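Local coordinates for protein putative TetR-family transcriptional regulator (Streptomyces coelicolor, PDB 2HXO) that probably binds DNA at cis-regulatory sequences through an N-terminal helix-turn-helix domain and regulates transcription, as TetR-family proteins generally do, at residues 20-28 with 37-48. Sequence-based numbering, arbitrary orientation.
Sequences RIVGAAVEL and LTFRALAERLAT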
loop_
_atom_site.group_PDB
_atom_site.type_symbol
_atom_site.label_atom_id
_atom_site.label_comp_id
_atom_site.label_asym_id
_atom_site.label_seq_id
_atom_site.Cartn_x
_atom_site.Cartn_y
_atom_site.Cartn_z
ATOM N N ARG A 20 -30.417 0.370 -1.737
ATOM C CA ARG A 20 -30.724 -1.055 -1.735
ATOM C C ARG A 20 -29.726 -1.824 -2.586
ATOM O O ARG A 20 -29.069 -2.759 -2.112
ATOM C CB ARG A 20 -32.133 -1.307 -2.272
ATOM C CG ARG A 20 -33.262 -0.813 -1.389
ATOM C CD ARG A 20 -34.603 -1.308 -1.921
ATOM N NE ARG A 20 -34.666 -2.768 -1.951
ATOM C CZ ARG A 20 -35.656 -3.465 -2.502
ATOM N NH1 ARG A 20 -36.677 -2.833 -3.077
ATOM N NH2 ARG A 20 -35.630 -4.795 -2.474
ATOM N N ILE A 21 -29.621 -1.428 -3.849
ATOM C CA ILE A 21 -28.704 -2.077 -4.766
ATOM C C ILE A 21 -27.308 -2.120 -4.150
ATOM O O ILE A 21 -26.707 -3.187 -4.028
ATOM C CB ILE A 21 -28.619 -1.315 -6.094
ATOM C CG1 ILE A 21 -30.025 -0.948 -6.579
ATOM C CG2 ILE A 21 -27.876 -2.155 -7.124
ATOM C CD1 ILE A 21 -30.885 -2.123 -6.944
ATOM N N VAL A 22 -26.801 -0.955 -3.755
ATOM C CA VAL A 22 -25.468 -0.866 -3.166
ATOM C C VAL A 22 -25.350 -1.682 -1.881
ATOM O O VAL A 22 -24.406 -2.451 -1.715
ATOM C CB VAL A 22 -25.085 0.606 -2.881
ATOM C CG1 VAL A 22 -23.700 0.676 -2.274
ATOM C CG2 VAL A 22 -25.139 1.413 -4.174
ATOM N N GLY A 23 -26.312 -1.519 -0.979
ATOM C CA GLY A 23 -26.280 -2.268 0.266
ATOM C C GLY A 23 -26.160 -3.764 0.014
ATOM O O GLY A 23 -25.417 -4.463 0.706
ATOM N N ALA A 24 -26.885 -4.252 -0.992
ATOM C CA ALA A 24 -26.868 -5.668 -1.338
ATOM C C ALA A 24 -25.490 -6.129 -1.800
ATOM O O ALA A 24 -25.002 -7.173 -1.376
ATOM C CB ALA A 24 -27.902 -5.954 -2.421
ATOM N N ALA A 25 -24.864 -5.351 -2.675
ATOM C CA ALA A 25 -23.542 -5.699 -3.183
ATOM C C ALA A 25 -22.509 -5.723 -2.046
ATOM O O ALA A 25 -21.627 -6.588 -2.011
ATOM C CB ALA A 25 -23.123 -4.707 -4.267
ATOM N N VAL A 26 -22.621 -4.775 -1.119
ATOM C CA VAL A 26 -21.709 -4.715 0.016
ATOM C C VAL A 26 -21.831 -6.001 0.853
ATOM O O VAL A 26 -20.825 -6.645 1.171
ATOM C CB VAL A 26 -22.009 -3.484 0.914
ATOM C CG1 VAL A 26 -21.136 -3.527 2.170
ATOM C CG2 VAL A 26 -21.755 -2.197 0.137
ATOM N N GLU A 27 -23.061 -6.370 1.200
ATOM C CA GLU A 27 -23.314 -7.576 1.985
ATOM C C GLU A 27 -22.681 -8.773 1.296
ATOM O O GLU A 27 -22.025 -9.601 1.929
ATOM C CB GLU A 27 -24.821 -7.816 2.128
ATOM C CG GLU A 27 -25.579 -6.667 2.761
ATOM C CD GLU A 27 -27.078 -6.895 2.774
ATOM O OE1 GLU A 27 -27.663 -7.115 1.688
ATOM O OE2 GLU A 27 -27.672 -6.853 3.873
ATOM N N LEU A 28 -22.884 -8.860 -0.012
ATOM C CA LEU A 28 -22.323 -9.949 -0.792
ATOM C C LEU A 28 -20.803 -9.868 -0.797
ATOM O O LEU A 28 -20.123 -10.875 -0.626
ATOM C CB LEU A 28 -22.854 -9.902 -2.232
ATOM C CG LEU A 28 -24.351 -10.199 -2.409
ATOM C CD1 LEU A 28 -24.754 -9.988 -3.866
ATOM C CD2 LEU A 28 -24.640 -11.637 -1.971
ATOM N N LEU A 37 -19.847 -11.733 -6.202
ATOM C CA LEU A 37 -20.783 -10.683 -6.589
ATOM C C LEU A 37 -21.210 -10.932 -8.030
ATOM O O LEU A 37 -20.510 -10.551 -8.976
ATOM C CB LEU A 37 -20.137 -9.300 -6.468
ATOM C CG LEU A 37 -21.077 -8.144 -6.834
ATOM C CD1 LEU A 37 -22.223 -8.084 -5.843
ATOM C CD2 LEU A 37 -20.312 -6.828 -6.845
ATOM N N THR A 38 -22.363 -11.580 -8.180
ATOM C CA THR A 38 -22.915 -11.919 -9.489
ATOM C C THR A 38 -24.336 -11.387 -9.693
ATOM O O THR A 38 -25.013 -10.975 -8.749
ATOM C CB THR A 38 -22.942 -13.464 -9.699
ATOM O OG1 THR A 38 -23.750 -14.081 -8.684
ATOM C CG2 THR A 38 -21.529 -14.036 -9.640
ATOM N N PHE A 39 -24.773 -11.413 -10.945
ATOM C CA PHE A 39 -26.100 -10.958 -11.334
ATOM C C PHE A 39 -27.171 -11.706 -10.546
ATOM O O PHE A 39 -28.056 -11.096 -9.945
ATOM C CB PHE A 39 -26.288 -11.211 -12.832
ATOM C CG PHE A 39 -27.542 -10.625 -13.412
ATOM C CD1 PHE A 39 -27.646 -9.257 -13.636
ATOM C CD2 PHE A 39 -28.595 -11.452 -13.797
ATOM C CE1 PHE A 39 -28.784 -8.717 -14.244
ATOM C CE2 PHE A 39 -29.740 -10.924 -14.405
ATOM C CZ PHE A 39 -29.831 -9.551 -14.630
ATOM N N ARG A 40 -27.083 -13.034 -10.556
ATOM C CA ARG A 40 -28.049 -13.874 -9.851
ATOM C C ARG A 40 -28.031 -13.610 -8.353
ATOM O O ARG A 40 -29.082 -13.434 -7.731
ATOM C CB ARG A 40 -27.755 -15.352 -10.126
ATOM C CG ARG A 40 -26.325 -15.748 -9.801
ATOM C CD ARG A 40 -26.042 -17.218 -10.088
ATOM N NE ARG A 40 -26.116 -17.549 -11.512
ATOM C CZ ARG A 40 -25.742 -18.719 -12.030
ATOM N NH1 ARG A 40 -25.264 -19.675 -11.237
ATOM N NH2 ARG A 40 -25.849 -18.941 -13.338
ATOM N N ALA A 41 -26.832 -13.579 -7.777
ATOM C CA ALA A 41 -26.683 -13.323 -6.347
ATOM C C ALA A 41 -27.358 -12.003 -5.974
ATOM O O ALA A 41 -28.166 -11.946 -5.041
ATOM C CB ALA A 41 -25.208 -13.283 -5.978
ATOM N N LEU A 42 -27.034 -10.946 -6.716
ATOM C CA LEU A 42 -27.602 -9.625 -6.461
ATOM C C LEU A 42 -29.122 -9.662 -6.632
ATOM O O LEU A 42 -29.872 -9.198 -5.770
ATOM C CB LEU A 42 -27.000 -8.597 -7.430
ATOM C CG LEU A 42 -26.938 -7.107 -7.060
ATOM C CD1 LEU A 42 -26.753 -6.314 -8.349
ATOM C CD2 LEU A 42 -28.201 -6.640 -6.347
ATOM N N ALA A 43 -29.568 -10.214 -7.755
ATOM C CA ALA A 43 -30.993 -10.311 -8.044
ATOM C C ALA A 43 -31.734 -11.071 -6.947
ATOM O O ALA A 43 -32.782 -10.629 -6.477
ATOM C CB ALA A 43 -31.204 -10.993 -9.393
ATOM N N GLU A 44 -31.188 -12.214 -6.540
ATOM C CA GLU A 44 -31.816 -13.013 -5.498
ATOM C C GLU A 44 -31.887 -12.267 -4.169
ATOM O O GLU A 44 -32.956 -12.167 -3.568
ATOM C CB GLU A 44 -31.062 -14.335 -5.311
ATOM C CG GLU A 44 -31.293 -15.361 -6.415
ATOM C CD GLU A 44 -30.402 -16.590 -6.279
ATOM O OE1 GLU A 44 -30.298 -17.129 -5.155
ATOM O OE2 GLU A 44 -29.815 -17.023 -7.298
ATOM N N ARG A 45 -30.758 -11.736 -3.709
ATOM C CA ARG A 45 -30.754 -11.014 -2.443
ATOM C C ARG A 45 -31.641 -9.786 -2.491
ATOM O O ARG A 45 -32.111 -9.310 -1.457
ATOM C CB ARG A 45 -29.335 -10.608 -2.052
ATOM C CG ARG A 45 -28.472 -11.785 -1.647
ATOM C CD ARG A 45 -27.529 -11.413 -0.514
ATOM N NE ARG A 45 -28.255 -10.978 0.675
ATOM C CZ ARG A 45 -27.677 -10.714 1.844
ATOM N NH1 ARG A 45 -26.363 -10.842 1.979
ATOM N NH2 ARG A 45 -28.414 -10.323 2.877
ATOM N N LEU A 46 -31.872 -9.282 -3.696
ATOM C CA LEU A 46 -32.711 -8.103 -3.885
ATOM C C LEU A 46 -34.179 -8.503 -4.031
ATOM O O LEU A 46 -35.076 -7.664 -3.924
ATOM C CB LEU A 46 -32.252 -7.335 -5.127
ATOM C CG LEU A 46 -31.996 -5.831 -4.986
ATOM C CD1 LEU A 46 -31.092 -5.545 -3.797
ATOM C CD2 LEU A 46 -31.365 -5.324 -6.268
ATOM N N ALA A 47 -34.410 -9.794 -4.268
ATOM C CA ALA A 47 -35.759 -10.328 -4.427
ATOM C C ALA A 47 -36.540 -9.549 -5.484
ATOM O O ALA A 47 -37.694 -9.169 -5.268
ATOM C CB ALA A 47 -36.499 -10.285 -3.090
ATOM N N THR A 48 -35.901 -9.314 -6.627
ATOM C CA THR A 48 -36.532 -8.575 -7.712
ATOM C C THR A 48 -36.316 -9.285 -9.042
ATOM O O THR A 48 -35.393 -10.090 -9.188
ATOM C CB THR A 48 -35.970 -7.128 -7.805
ATOM O OG1 THR A 48 -36.279 -6.420 -6.597
ATOM C CG2 THR A 48 -36.571 -6.377 -8.994
#
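Leu-28 fits between three groups of the 37-48 segment: its CD1 lies 3.7 Å from Leu-37 CD1 and 3.9 Å from Ala-41 CB, while its CD2 meets the aliphatic part of Arg-45. Its chi1 of -68° puts CG beside the backbone N, and from there the two methyls diverge to these partners. One turn back, Ala-24 faces helix 39-46, with CB 3.5 Å from Leu-46 CD1; the axes of the short helical segments approach to 9.7 Å at 118°. The Ile-21 and Leu-46 side chains cross at about a right angle, Ile-21 CD1 meeting Leu-46 CD2, and complete the tight apolar part, which Leu-63 and Leu-64 of helix 60-76 back through Ala-25, Leu-42 and Leu-37.

The solvent side is looser, and no hydrogen bond crosses the contact. Glu-27 OE1 stands 3.5 Å from Arg-45 NH2, above one guanidinium face, with the carboxylate and guanidinium planes stacked 18° apart; this salt bridge therefore rests on charge rather than on a directed N-H. Shortening Glu-27 to an alanine would remove the carboxylate, and the Arg-45 guanidinium would probably lose this countercharge and turn more freely. At the N-terminal end of segment 20-28, Arg-20 NH2 comes near Leu-46 O without hydrogen-bonding geometry. Thr-38 caps helix 39-46 by accepting from Ala-41 N, and a Schellman motif at Ala-47 ends it. The packing of helix 18-31 on this helix, which opens the predicted helix-turn-helix, is characteristic of the TetR-type DNA-binding domain.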